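Local coordinates for putative acetoin utilization protein, acetoin dehydrogenase (Thermus thermophilus, PDB 5AWE), which is of unknown function, but its paired CBS domains and ACT domain suggest a regulatory role, probably through binding of small ligands, at residues A[14-19]-A[37-42]; A[141-146]-A[183-188]; A[159-164]-A[191-196]. All coordinates share one frame; numbering follows the deposited sequence.

Contact 1. Residues A[14-19]-A[37-42]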
ATOM      1  N   VAL A  14      -9.126   7.565  22.512  1.00 30.70           N
ATOM      2  CA  VAL A  14      -7.901   7.853  21.812  1.00 31.01           C
ATOM      3  C   VAL A  14      -7.747   9.369  21.880  1.00 31.26           C
ATOM      4  O   VAL A  14      -8.689  10.070  22.267  1.00 30.86           O
ATOM      5  CB  VAL A  14      -8.007   7.326  20.344  1.00 33.62           C
ATOM      6  CG1 VAL A  14      -8.466   8.427  19.406  1.00 35.73           C
ATOM      7  CG2 VAL A  14      -6.706   6.704  19.912  1.00 31.94           C
ATOM      8  N   ALA A  15      -6.564   9.870  21.538  1.00 30.76           N
ATOM      9  CA  ALA A  15      -6.316  11.308  21.535  1.00 30.34           C
ATOM     10  C   ALA A  15      -6.155  11.801  20.095  1.00 30.46           C
ATOM     11  O   ALA A  15      -5.717  11.056  19.221  1.00 30.33           O
ATOM     12  CB  ALA A  15      -5.067  11.629  22.351  1.00 28.70           C
ATOM     13  N   PRO A  16      -6.495  13.073  19.839  1.00 30.36           N
ATOM     14  CA  PRO A  16      -6.394  13.659  18.497  1.00 30.97           C
ATOM     15  C   PRO A  16      -5.034  13.464  17.814  1.00 32.99           C
ATOM     16  O   PRO A  16      -4.958  13.338  16.587  1.00 33.02           O
ATOM     17  CB  PRO A  16      -6.712  15.136  18.726  1.00 30.17           C
ATOM     18  CG  PRO A  16      -7.480  15.167  20.014  1.00 30.58           C
ATOM     19  CD  PRO A  16      -6.892  14.072  20.847  1.00 27.96           C
ATOM     20  N   ASP A  17      -3.965  13.447  18.603  1.00 33.33           N
ATOM     21  CA  ASP A  17      -2.624  13.329  18.049  1.00 34.17           C
ATOM     22  C   ASP A  17      -2.206  11.875  17.919  1.00 33.75           C
ATOM     23  O   ASP A  17      -1.110  11.580  17.452  1.00 34.85           O
ATOM     24  CB  ASP A  17      -1.615  14.082  18.918  1.00 40.28           C
ATOM     25  CG  ASP A  17      -1.742  15.591  18.786  1.00 50.64           C
ATOM     26  OD1 ASP A  17      -2.375  16.054  17.808  1.00 58.81           O
ATOM     27  OD2 ASP A  17      -1.212  16.314  19.660  1.00 55.36           O
ATOM     28  N   THR A  18      -3.076  10.965  18.336  1.00 32.06           N
ATOM     29  CA  THR A  18      -2.860   9.547  18.065  1.00 32.55           C
ATOM     30  C   THR A  18      -2.715   9.350  16.552  1.00 32.68           C
ATOM     31  O   THR A  18      -3.513   9.871  15.773  1.00 32.29           O
ATOM     32  CB  THR A  18      -4.054   8.701  18.568  1.00 30.65           C
ATOM     33  OG1 THR A  18      -4.242   8.929  19.970  1.00 31.03           O
ATOM     34  CG2 THR A  18      -3.804   7.222  18.324  1.00 24.69           C
ATOM     35  N   PRO A  19      -1.687   8.602  16.116  1.00 32.61           N
ATOM     36  CA  PRO A  19      -1.507   8.383  14.675  1.00 32.42           C
ATOM     37  C   PRO A  19      -2.620   7.487  14.147  1.00 32.50           C
ATOM     38  O   PRO A  19      -3.006   6.520  14.808  1.00 32.05           O
ATOM     39  CB  PRO A  19      -0.136   7.701  14.572  1.00 34.06           C
ATOM     40  CG  PRO A  19       0.533   7.957  15.891  1.00 31.95           C
ATOM     41  CD  PRO A  19      -0.588   8.013  16.897  1.00 33.50           C
ATOM     42  N   VAL A  37     -12.944  10.327  20.764  1.00 25.11           N
ATOM     43  CA  VAL A  37     -11.669  11.017  20.902  1.00 25.70           C
ATOM     44  C   VAL A  37     -11.684  12.028  22.050  1.00 26.67           C
ATOM     45  O   VAL A  37     -12.409  13.022  22.000  1.00 25.99           O
ATOM     46  CB  VAL A  37     -11.295  11.750  19.597  1.00 24.62           C
ATOM     47  CG1 VAL A  37      -9.904  12.378  19.730  1.00 27.98           C
ATOM     48  CG2 VAL A  37     -11.317  10.772  18.426  1.00 25.33           C
HETATM   49  N   MSE A  38     -10.872  11.765  23.072  1.00 28.45           N
HETATM   50  CA  MSE A  38     -10.774  12.633  24.254  1.00 30.48           C
HETATM   51  C   MSE A  38      -9.623  13.640  24.177  1.00 30.57           C
HETATM   52  O   MSE A  38      -8.526  13.322  23.725  1.00 29.49           O
HETATM   53  CB  MSE A  38     -10.594  11.794  25.530  1.00 34.17           C
HETATM   54  CG  MSE A  38     -11.708  10.789  25.791  1.00 42.33           C
HETATM   55 SE   MSE A  38     -13.300  11.583  25.908  1.00 68.74          SE
HETATM   56  CE  MSE A  38     -13.174  12.406  27.535  1.00 28.41           C
ATOM     57  N   GLU A  39      -9.886  14.855  24.639  1.00 31.40           N
ATOM     58  CA  GLU A  39      -8.843  15.854  24.815  1.00 33.49           C
ATOM     59  C   GLU A  39      -9.247  16.813  25.937  1.00 34.33           C
ATOM     60  O   GLU A  39     -10.406  17.224  26.027  1.00 33.80           O
ATOM     61  CB  GLU A  39      -8.637  16.635  23.517  1.00 35.18           C
ATOM     62  CG  GLU A  39      -7.462  17.603  23.557  1.00 41.48           C
ATOM     63  CD  GLU A  39      -7.247  18.311  22.232  1.00 46.55           C
ATOM     64  OE1 GLU A  39      -8.242  18.811  21.660  1.00 48.68           O
ATOM     65  OE2 GLU A  39      -6.088  18.364  21.762  1.00 44.45           O
ATOM     66  N   GLY A  40      -8.293  17.168  26.788  1.00 33.94           N
ATOM     67  CA  GLY A  40      -8.610  18.050  27.895  1.00 34.60           C
ATOM     68  C   GLY A  40      -9.695  17.447  28.766  1.00 35.02           C
ATOM     69  O   GLY A  40     -10.401  18.157  29.482  1.00 33.73           O
ATOM     70  N   GLY A  41      -9.834  16.127  28.695  1.00 35.20           N
ATOM     71  CA  GLY A  41     -10.862  15.452  29.466  1.00 35.88           C
ATOM     72  C   GLY A  41     -12.262  15.685  28.925  1.00 35.78           C
ATOM     73  O   GLY A  41     -13.249  15.399  29.600  1.00 37.39           O
ATOM     74  N   ARG A  42     -12.360  16.211  27.711  1.00 34.46           N
ATOM     75  CA  ARG A  42     -13.658  16.346  27.074  1.00 34.10           C
ATOM     76  C   ARG A  42     -13.714  15.611  25.728  1.00 31.97           C
ATOM     77  O   ARG A  42     -12.686  15.358  25.103  1.00 30.36           O
ATOM     78  CB  ARG A  42     -14.001  17.829  26.896  1.00 38.81           C
ATOM     79  CG  ARG A  42     -13.400  18.485  25.669  1.00 47.55           C
ATOM     80  CD  ARG A  42     -14.019  19.856  25.470  1.00 59.67           C
ATOM     81  NE  ARG A  42     -15.427  19.855  25.860  1.00 67.66           N
ATOM     82  CZ  ARG A  42     -16.236  20.907  25.773  1.00 71.19           C
ATOM     83  NH1 ARG A  42     -17.503  20.797  26.156  1.00 71.87           N
ATOM     84  NH2 ARG A  42     -15.780  22.065  25.306  1.00 69.79           N
TER

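Contact 2. Residues A[141-146]-A[183-188]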
ATOM      1  N   LEU A 141     -46.780 -17.519  21.644  1.00 24.32           N
ATOM      2  CA  LEU A 141     -47.396 -17.298  20.344  1.00 23.67           C
ATOM      3  C   LEU A 141     -47.277 -15.860  19.889  1.00 22.87           C
ATOM      4  O   LEU A 141     -47.482 -14.927  20.665  1.00 23.35           O
ATOM      5  CB  LEU A 141     -48.880 -17.685  20.365  1.00 20.23           C
ATOM      6  CG  LEU A 141     -49.227 -19.171  20.487  1.00 20.54           C
ATOM      7  CD1 LEU A 141     -50.724 -19.375  20.200  1.00 17.17           C
ATOM      8  CD2 LEU A 141     -48.390 -19.965  19.507  1.00 13.41           C
ATOM      9  N   ARG A 142     -46.953 -15.695  18.614  1.00 22.41           N
ATOM     10  CA  ARG A 142     -46.989 -14.394  17.973  1.00 22.86           C
ATOM     11  C   ARG A 142     -48.325 -14.250  17.241  1.00 23.21           C
ATOM     12  O   ARG A 142     -48.601 -14.960  16.274  1.00 23.79           O
ATOM     13  CB  ARG A 142     -45.819 -14.280  16.998  1.00 20.23           C
ATOM     14  CG  ARG A 142     -45.755 -12.985  16.218  1.00 24.13           C
ATOM     15  CD  ARG A 142     -44.684 -13.088  15.142  1.00 25.22           C
ATOM     16  NE  ARG A 142     -44.386 -11.814  14.504  1.00 17.26           N
ATOM     17  CZ  ARG A 142     -44.931 -11.405  13.365  1.00 21.82           C
ATOM     18  NH1 ARG A 142     -45.814 -12.174  12.743  1.00 19.18           N
ATOM     19  NH2 ARG A 142     -44.563 -10.244  12.826  1.00 21.92           N
ATOM     20  N   ILE A 143     -49.159 -13.335  17.717  1.00 23.71           N
ATOM     21  CA  ILE A 143     -50.515 -13.203  17.201  1.00 23.14           C
ATOM     22  C   ILE A 143     -50.700 -11.835  16.563  1.00 24.74           C
ATOM     23  O   ILE A 143     -50.596 -10.809  17.237  1.00 25.00           O
ATOM     24  CB  ILE A 143     -51.562 -13.376  18.340  1.00 22.69           C
ATOM     25  CG1 ILE A 143     -51.384 -14.747  19.005  1.00 14.61           C
ATOM     26  CG2 ILE A 143     -52.989 -13.237  17.788  1.00 16.33           C
ATOM     27  CD1 ILE A 143     -52.280 -14.969  20.211  1.00 20.36           C
ATOM     28  N   THR A 144     -50.963 -11.819  15.262  1.00 25.40           N
ATOM     29  CA  THR A 144     -51.439 -10.606  14.614  1.00 25.64           C
ATOM     30  C   THR A 144     -52.952 -10.589  14.721  1.00 27.01           C
ATOM     31  O   THR A 144     -53.617 -11.533  14.298  1.00 28.48           O
ATOM     32  CB  THR A 144     -51.064 -10.555  13.129  1.00 23.62           C
ATOM     33  OG1 THR A 144     -49.644 -10.656  12.991  1.00 25.66           O
ATOM     34  CG2 THR A 144     -51.524  -9.242  12.517  1.00 19.77           C
ATOM     35  N   VAL A 145     -53.492  -9.518  15.294  1.00 26.72           N
ATOM     36  CA  VAL A 145     -54.928  -9.402  15.471  1.00 26.19           C
ATOM     37  C   VAL A 145     -55.397  -7.996  15.132  1.00 27.08           C
ATOM     38  O   VAL A 145     -54.731  -7.010  15.461  1.00 27.72           O
ATOM     39  CB  VAL A 145     -55.332  -9.755  16.924  1.00 28.08           C
ATOM     40  CG1 VAL A 145     -54.444  -9.010  17.908  1.00 29.26           C
ATOM     41  CG2 VAL A 145     -56.793  -9.403  17.165  1.00 23.01           C
ATOM     42  N   ASP A 146     -56.541  -7.916  14.459  1.00 26.15           N
ATOM     43  CA  ASP A 146     -57.144  -6.639  14.111  1.00 26.60           C
ATOM     44  C   ASP A 146     -58.280  -6.326  15.068  1.00 28.32           C
ATOM     45  O   ASP A 146     -59.280  -7.050  15.122  1.00 29.98           O
ATOM     46  CB  ASP A 146     -57.683  -6.675  12.679  1.00 26.60           C
ATOM     47  CG  ASP A 146     -56.579  -6.660  11.642  1.00 27.49           C
ATOM     48  OD1 ASP A 146     -55.454  -6.217  11.967  1.00 30.66           O
ATOM     49  OD2 ASP A 146     -56.831  -7.091  10.500  1.00 25.05           O
HETATM   50  N   MSE A 183     -48.909  -9.248  18.715  1.00 19.78           N
HETATM   51  CA  MSE A 183     -49.009  -9.454  20.153  1.00 20.97           C
HETATM   52  C   MSE A 183     -48.288 -10.744  20.490  1.00 19.66           C
HETATM   53  O   MSE A 183     -48.467 -11.753  19.815  1.00 19.85           O
HETATM   54  CB  MSE A 183     -50.490  -9.547  20.570  1.00 26.35           C
HETATM   55  CG  MSE A 183     -50.743  -9.551  22.081  1.00 34.95           C
HETATM   56 SE   MSE A 183     -52.465  -9.978  22.520  1.00 52.60          SE
HETATM   57  CE  MSE A 183     -52.709  -8.943  23.799  1.00 41.11           C
ATOM     58  N   ARG A 184     -47.452 -10.711  21.519  1.00 20.27           N
ATOM     59  CA  ARG A 184     -46.804 -11.925  21.980  1.00 19.63           C
ATOM     60  C   ARG A 184     -47.365 -12.318  23.323  1.00 19.36           C
ATOM     61  O   ARG A 184     -47.382 -11.520  24.255  1.00 20.15           O
ATOM     62  CB  ARG A 184     -45.286 -11.727  22.049  1.00 19.51           C
ATOM     63  CG  ARG A 184     -44.645 -11.821  20.679  1.00 17.23           C
ATOM     64  CD  ARG A 184     -43.199 -11.396  20.664  1.00 13.58           C
ATOM     65  NE  ARG A 184     -42.697 -11.374  19.288  1.00 21.98           N
ATOM     66  CZ  ARG A 184     -42.251 -12.444  18.631  1.00 20.31           C
ATOM     67  NH1 ARG A 184     -42.238 -13.635  19.218  1.00 18.76           N
ATOM     68  NH2 ARG A 184     -41.811 -12.326  17.386  1.00 18.34           N
ATOM     69  N   VAL A 185     -47.853 -13.547  23.403  1.00 20.42           N
ATOM     70  CA  VAL A 185     -48.485 -14.040  24.615  1.00 21.28           C
ATOM     71  C   VAL A 185     -47.767 -15.303  25.065  1.00 23.41           C
ATOM     72  O   VAL A 185     -47.249 -16.060  24.238  1.00 21.74           O
ATOM     73  CB  VAL A 185     -49.982 -14.351  24.378  1.00 24.52           C
ATOM     74  CG1 VAL A 185     -50.741 -13.052  24.029  1.00 16.08           C
ATOM     75  CG2 VAL A 185     -50.127 -15.378  23.251  1.00 19.47           C
ATOM     76  N   VAL A 186     -47.721 -15.513  26.378  1.00 23.93           N
ATOM     77  CA  VAL A 186     -47.003 -16.645  26.947  1.00 26.33           C
ATOM     78  C   VAL A 186     -47.765 -17.249  28.117  1.00 28.01           C
ATOM     79  O   VAL A 186     -48.756 -16.681  28.594  1.00 27.67           O
ATOM     80  CB  VAL A 186     -45.611 -16.234  27.472  1.00 26.76           C
ATOM     81  CG1 VAL A 186     -44.748 -15.685  26.333  1.00 24.46           C
ATOM     82  CG2 VAL A 186     -45.770 -15.204  28.581  1.00 27.53           C
ATOM     83  N   GLY A 187     -47.285 -18.401  28.576  1.00 28.90           N
ATOM     84  CA  GLY A 187     -47.763 -18.959  29.825  1.00 29.23           C
ATOM     85  C   GLY A 187     -48.919 -19.925  29.667  1.00 29.69           C
ATOM     86  O   GLY A 187     -49.042 -20.605  28.647  1.00 28.28           O
ATOM     87  N   GLU A 188     -49.770 -19.964  30.685  1.00 31.00           N
ATOM     88  CA  GLU A 188     -50.792 -20.987  30.816  1.00 33.30           C
ATOM     89  C   GLU A 188     -51.804 -20.948  29.687  1.00 34.31           C
ATOM     90  O   GLU A 188     -52.467 -19.932  29.463  1.00 37.13           O
ATOM     91  CB  GLU A 188     -51.517 -20.824  32.151  1.00 36.86           C
ATOM     92  CG  GLU A 188     -52.503 -21.934  32.459  1.00 46.40           C
ATOM     93  CD  GLU A 188     -53.010 -21.876  33.884  1.00 55.87           C
ATOM     94  OE1 GLU A 188     -52.188 -21.633  34.797  1.00 57.75           O
ATOM     95  OE2 GLU A 188     -54.230 -22.072  34.088  1.00 60.21           O
TER

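Contact 3. Residues A[159-164]-A[191-196]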
ATOM      1  N   GLN A 159     -58.916  -9.162  27.499  1.00 28.38           N
ATOM      2  CA  GLN A 159     -59.620 -10.059  28.412  1.00 29.07           C
ATOM      3  C   GLN A 159     -59.680 -11.504  27.912  1.00 28.94           C
ATOM      4  O   GLN A 159     -59.949 -12.423  28.683  1.00 30.71           O
ATOM      5  CB  GLN A 159     -61.034  -9.541  28.668  1.00 25.65           C
ATOM      6  CG  GLN A 159     -61.055  -8.245  29.454  1.00 42.03           C
ATOM      7  CD  GLN A 159     -62.323  -7.445  29.230  1.00 50.93           C
ATOM      8  OE1 GLN A 159     -63.400  -8.010  29.034  1.00 56.17           O
ATOM      9  NE2 GLN A 159     -62.200  -6.119  29.251  1.00 53.19           N
ATOM     10  N   ALA A 160     -59.421 -11.710  26.629  1.00 27.17           N
ATOM     11  CA  ALA A 160     -59.447 -13.053  26.075  1.00 27.60           C
ATOM     12  C   ALA A 160     -58.176 -13.849  26.407  1.00 27.44           C
ATOM     13  O   ALA A 160     -58.195 -15.080  26.403  1.00 29.39           O
ATOM     14  CB  ALA A 160     -59.644 -12.983  24.555  1.00 27.45           C
ATOM     15  N   VAL A 161     -57.079 -13.158  26.700  1.00 25.58           N
ATOM     16  CA  VAL A 161     -55.800 -13.832  26.886  1.00 24.73           C
ATOM     17  C   VAL A 161     -55.691 -14.725  28.136  1.00 26.18           C
ATOM     18  O   VAL A 161     -55.192 -15.855  28.048  1.00 25.40           O
ATOM     19  CB  VAL A 161     -54.629 -12.820  26.914  1.00 20.21           C
ATOM     20  CG1 VAL A 161     -53.299 -13.568  27.088  1.00 18.63           C
ATOM     21  CG2 VAL A 161     -54.610 -12.005  25.630  1.00 14.53           C
ATOM     22  N   PRO A 162     -56.140 -14.238  29.312  1.00 26.00           N
ATOM     23  CA  PRO A 162     -56.037 -15.081  30.513  1.00 27.60           C
ATOM     24  C   PRO A 162     -56.589 -16.474  30.250  1.00 27.88           C
ATOM     25  O   PRO A 162     -57.512 -16.637  29.459  1.00 28.66           O
ATOM     26  CB  PRO A 162     -56.845 -14.316  31.566  1.00 24.87           C
ATOM     27  CG  PRO A 162     -56.780 -12.897  31.119  1.00 27.29           C
ATOM     28  CD  PRO A 162     -56.822 -12.966  29.602  1.00 28.31           C
ATOM     29  N   PRO A 163     -56.053 -17.498  30.933  1.00 29.42           N
ATOM     30  CA  PRO A 163     -54.982 -17.479  31.939  1.00 30.35           C
ATOM     31  C   PRO A 163     -53.572 -17.130  31.450  1.00 32.05           C
ATOM     32  O   PRO A 163     -52.635 -17.066  32.263  1.00 32.39           O
ATOM     33  CB  PRO A 163     -55.035 -18.885  32.534  1.00 30.28           C
ATOM     34  CG  PRO A 163     -55.496 -19.733  31.404  1.00 31.19           C
ATOM     35  CD  PRO A 163     -56.428 -18.877  30.566  1.00 26.41           C
ATOM     36  N   ALA A 164     -53.409 -16.914  30.144  1.00 30.67           N
ATOM     37  CA  ALA A 164     -52.091 -16.592  29.592  1.00 29.40           C
ATOM     38  C   ALA A 164     -51.747 -15.114  29.791  1.00 28.10           C
ATOM     39  O   ALA A 164     -52.617 -14.307  30.128  1.00 27.56           O
ATOM     40  CB  ALA A 164     -52.035 -16.947  28.104  1.00 25.67           C
ATOM     41  N   GLU A 191     -52.154 -21.684  23.999  1.00 31.38           N
ATOM     42  CA  GLU A 191     -52.699 -22.274  22.780  1.00 32.67           C
ATOM     43  C   GLU A 191     -54.177 -21.926  22.674  1.00 32.62           C
ATOM     44  O   GLU A 191     -54.738 -21.866  21.584  1.00 32.24           O
ATOM     45  CB  GLU A 191     -52.522 -23.796  22.793  1.00 35.17           C
ATOM     46  CG  GLU A 191     -51.106 -24.266  23.132  1.00 42.19           C
ATOM     47  CD  GLU A 191     -50.757 -24.074  24.606  1.00 48.59           C
ATOM     48  OE1 GLU A 191     -51.650 -23.674  25.387  1.00 50.77           O
ATOM     49  OE2 GLU A 191     -49.590 -24.324  24.985  1.00 45.66           O
ATOM     50  N   GLY A 192     -54.801 -21.684  23.819  1.00 33.26           N
ATOM     51  CA  GLY A 192     -56.216 -21.371  23.828  1.00 33.60           C
ATOM     52  C   GLY A 192     -56.536 -19.955  23.397  1.00 33.15           C
ATOM     53  O   GLY A 192     -57.695 -19.641  23.126  1.00 34.75           O
ATOM     54  N   VAL A 193     -55.521 -19.099  23.318  1.00 33.18           N
ATOM     55  CA  VAL A 193     -55.752 -17.673  23.089  1.00 31.72           C
ATOM     56  C   VAL A 193     -56.441 -17.350  21.774  1.00 31.74           C
ATOM     57  O   VAL A 193     -57.415 -16.604  21.766  1.00 31.57           O
ATOM     58  CB  VAL A 193     -54.450 -16.853  23.126  1.00 28.72           C
ATOM     59  CG1 VAL A 193     -54.773 -15.400  22.862  1.00 30.16           C
ATOM     60  CG2 VAL A 193     -53.760 -17.006  24.467  1.00 26.54           C
ATOM     61  N   PRO A 194     -55.940 -17.895  20.646  1.00 32.65           N
ATOM     62  CA  PRO A 194     -56.549 -17.625  19.332  1.00 34.07           C
ATOM     63  C   PRO A 194     -58.044 -17.942  19.316  1.00 36.81           C
ATOM     64  O   PRO A 194     -58.857 -17.158  18.809  1.00 36.97           O
ATOM     65  CB  PRO A 194     -55.768 -18.528  18.371  1.00 26.55           C
ATOM     66  CG  PRO A 194     -54.494 -18.817  19.069  1.00 27.34           C
ATOM     67  CD  PRO A 194     -54.827 -18.854  20.537  1.00 30.22           C
ATOM     68  N   LYS A 195     -58.400 -19.093  19.880  1.00 38.67           N
ATOM     69  CA  LYS A 195     -59.803 -19.455  20.047  1.00 41.13           C
ATOM     70  C   LYS A 195     -60.523 -18.306  20.754  1.00 40.82           C
ATOM     71  O   LYS A 195     -61.359 -17.614  20.158  1.00 40.38           O
ATOM     72  CB  LYS A 195     -59.925 -20.731  20.896  1.00 47.95           C
ATOM     73  CG  LYS A 195     -59.010 -21.877  20.465  1.00 54.05           C
ATOM     74  CD  LYS A 195     -59.643 -22.726  19.364  1.00 62.56           C
ATOM     75  CE  LYS A 195     -60.750 -23.619  19.912  1.00 65.36           C
ATOM     76  NZ  LYS A 195     -61.261 -24.575  18.886  1.00 66.53           N
ATOM     77  N   ARG A 196     -60.165 -18.103  22.020  1.00 39.85           N
ATOM     78  CA  ARG A 196     -60.819 -17.117  22.869  1.00 40.49           C
ATOM     79  C   ARG A 196     -60.966 -15.758  22.192  1.00 41.65           C
ATOM     80  O   ARG A 196     -62.009 -15.115  22.304  1.00 42.16           O
ATOM     81  CB  ARG A 196     -60.041 -16.957  24.174  1.00 38.45           C
ATOM     82  CG  ARG A 196     -59.996 -18.213  25.020  1.00 34.60           C
ATOM     83  CD  ARG A 196     -59.525 -17.900  26.421  1.00 35.99           C
ATOM     84  NE  ARG A 196     -58.084 -17.679  26.475  1.00 30.94           N
ATOM     85  CZ  ARG A 196     -57.204 -18.629  26.767  1.00 33.05           C
ATOM     86  NH1 ARG A 196     -57.625 -19.858  27.029  1.00 31.62           N
ATOM     87  NH2 ARG A 196     -55.907 -18.358  26.784  1.00 30.38           N
TER

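Contact 1. Residues A[14-19]-A[37-42]
V14 meets V37 where the loop leading to helix 20-30 runs beside strand 34-39 of the first CBS domain. The two residues form a single beta bridge. V14 O accepts a hydrogen bond from M38 N at 2.9 Å, with the donor almost in line with the carbonyl bond (C=O...N 178°). The same oxygen also takes a CA-H...O contact from V37. The V14 side chain adds an apolar touch: V14 CG1 lies 3.8 Å from V37 CG2. A15 brings its backbone past M38, and A15 CA is 3.7 Å from M38 O. A15 also opens a type I turn that ends at T18. P16 follows in this turn and has its ring against the strand. V37 CG1 stands anti to the backbone N (chi1 -176°), which places this methyl 3.6 Å from P16 CD. P16 CD also sits 3.4 Å from M38 O. P16 CG packs against E39 as well, 3.9 Å from E39 CD. Beyond E39 the chain reverses through the type I' turn 39-42, which joins the two strands of a beta hairpin. D17 OD1 forms a salt bridge with R78, which also makes a weak, long ion pair with E39. T18 closes the type I turn. A15 O accepts both T18 N and T18 OG1, the latter at 2.7 Å.

Contact 2. Residues A[141-146]-A[183-188]
I143 and M183 exchange two backbone hydrogen bonds, both 2.7 Å: I143 N to M183 O and M183 N to I143 O. The first is nearly straight (173°); in the second the donor is tilted from the carbonyl plane. L141 and V185 form the next hydrogen-bonded pair, with L141 N to V185 O at 3.0 Å and V185 N to L141 O at 3.1 Å. These bonds join strands 141-148 and 178-186, the two inner strands of the antiparallel ACT-domain sheet. Between them R142 and R184 make a non-hydrogen-bonded pair on one face. R142 CG stands anti to the backbone N (chi1 178°) and the chain runs extended to NE, which brings it alongside R184. R184 NH2 comes to the edge of the R142 guanidinium, 3.9 Å from R142 NE. R142 CG lies over one face of the R184 guanidinium, near its rim. E95 of the second subunit forms a salt bridge with each arginine, and R184 NH1 donates a hydrogen bond to G210 O. On the other face, I143 CD1 meets V185 CG2 at 3.7 Å, and L141 CB touches the same methyl. The shared carboxylate probably offsets the closeness of the two arginines and links their placement to the subunit interface.

Contact 3. Residues A[159-164]-A[191-196]
A160 O accepts R196 NE at 2.6 Å, the shortest polar bond of this contact. The oxygen lies near the guanidinium plane, and the donor stands almost straight out from the carbonyl (176°). The N-H...O angle is only 141°. R196 NH2 reaches V161 O at 2.9 Å, a weak bond by its angle. V161 O also accepts A164 N, which closes the bend of its own loop. R196 gets there by a kink: the chain turns at chi3 (-76°), and one face of the guanidinium folds back over the backbone of G192 and V193. Against the opposite face lie P162 O and P163 CD, with P163 CD 3.9 Å from R196 NH2. The peptide before P163 is cis. The contact joins the loop after helix 153-158 to helix 193-199, within the beta-alpha-beta-beta-alpha-beta (ferredoxin-like) fold of the ACT domain. A lysine in place of R196 has a single charged nitrogen and no flat group, and would probably leave A160 O or D189, the salt-bridge partner of R196 NH1, without its mate. On the side toward the sheet the packing is apolar. V193 CG2 touches A164 CB at 4.0 Å and approaches V161 CG1 at 4.3 Å. V161 leans on M183 and V185 of strand 178-186. Nearer the C-terminal side of 191-196, A160 CB rests 4.0 Å from R196 CB.

In the fold
Contact 1 comes first along the chain and lies in the first CBS domain. Contacts 2 and 3 follow in the ACT domain, on the opposite side of the chain's centre. The nearest atoms of contact 1 are about 37 Å from contact 2 and about 47 Å from contact 3. Contacts 2 and 3 are only about 9 Å apart between centres. Their segments alternate along the chain: 141-146, 159-164, 183-188, 191-196. Contact 3 packs beside the sheet that contact 2 helps build, where I143 meets V193. Both also touch the second subunit. The chain thus holds two separate modules, a CBS region and an ACT domain, consistent with a regulatory protein.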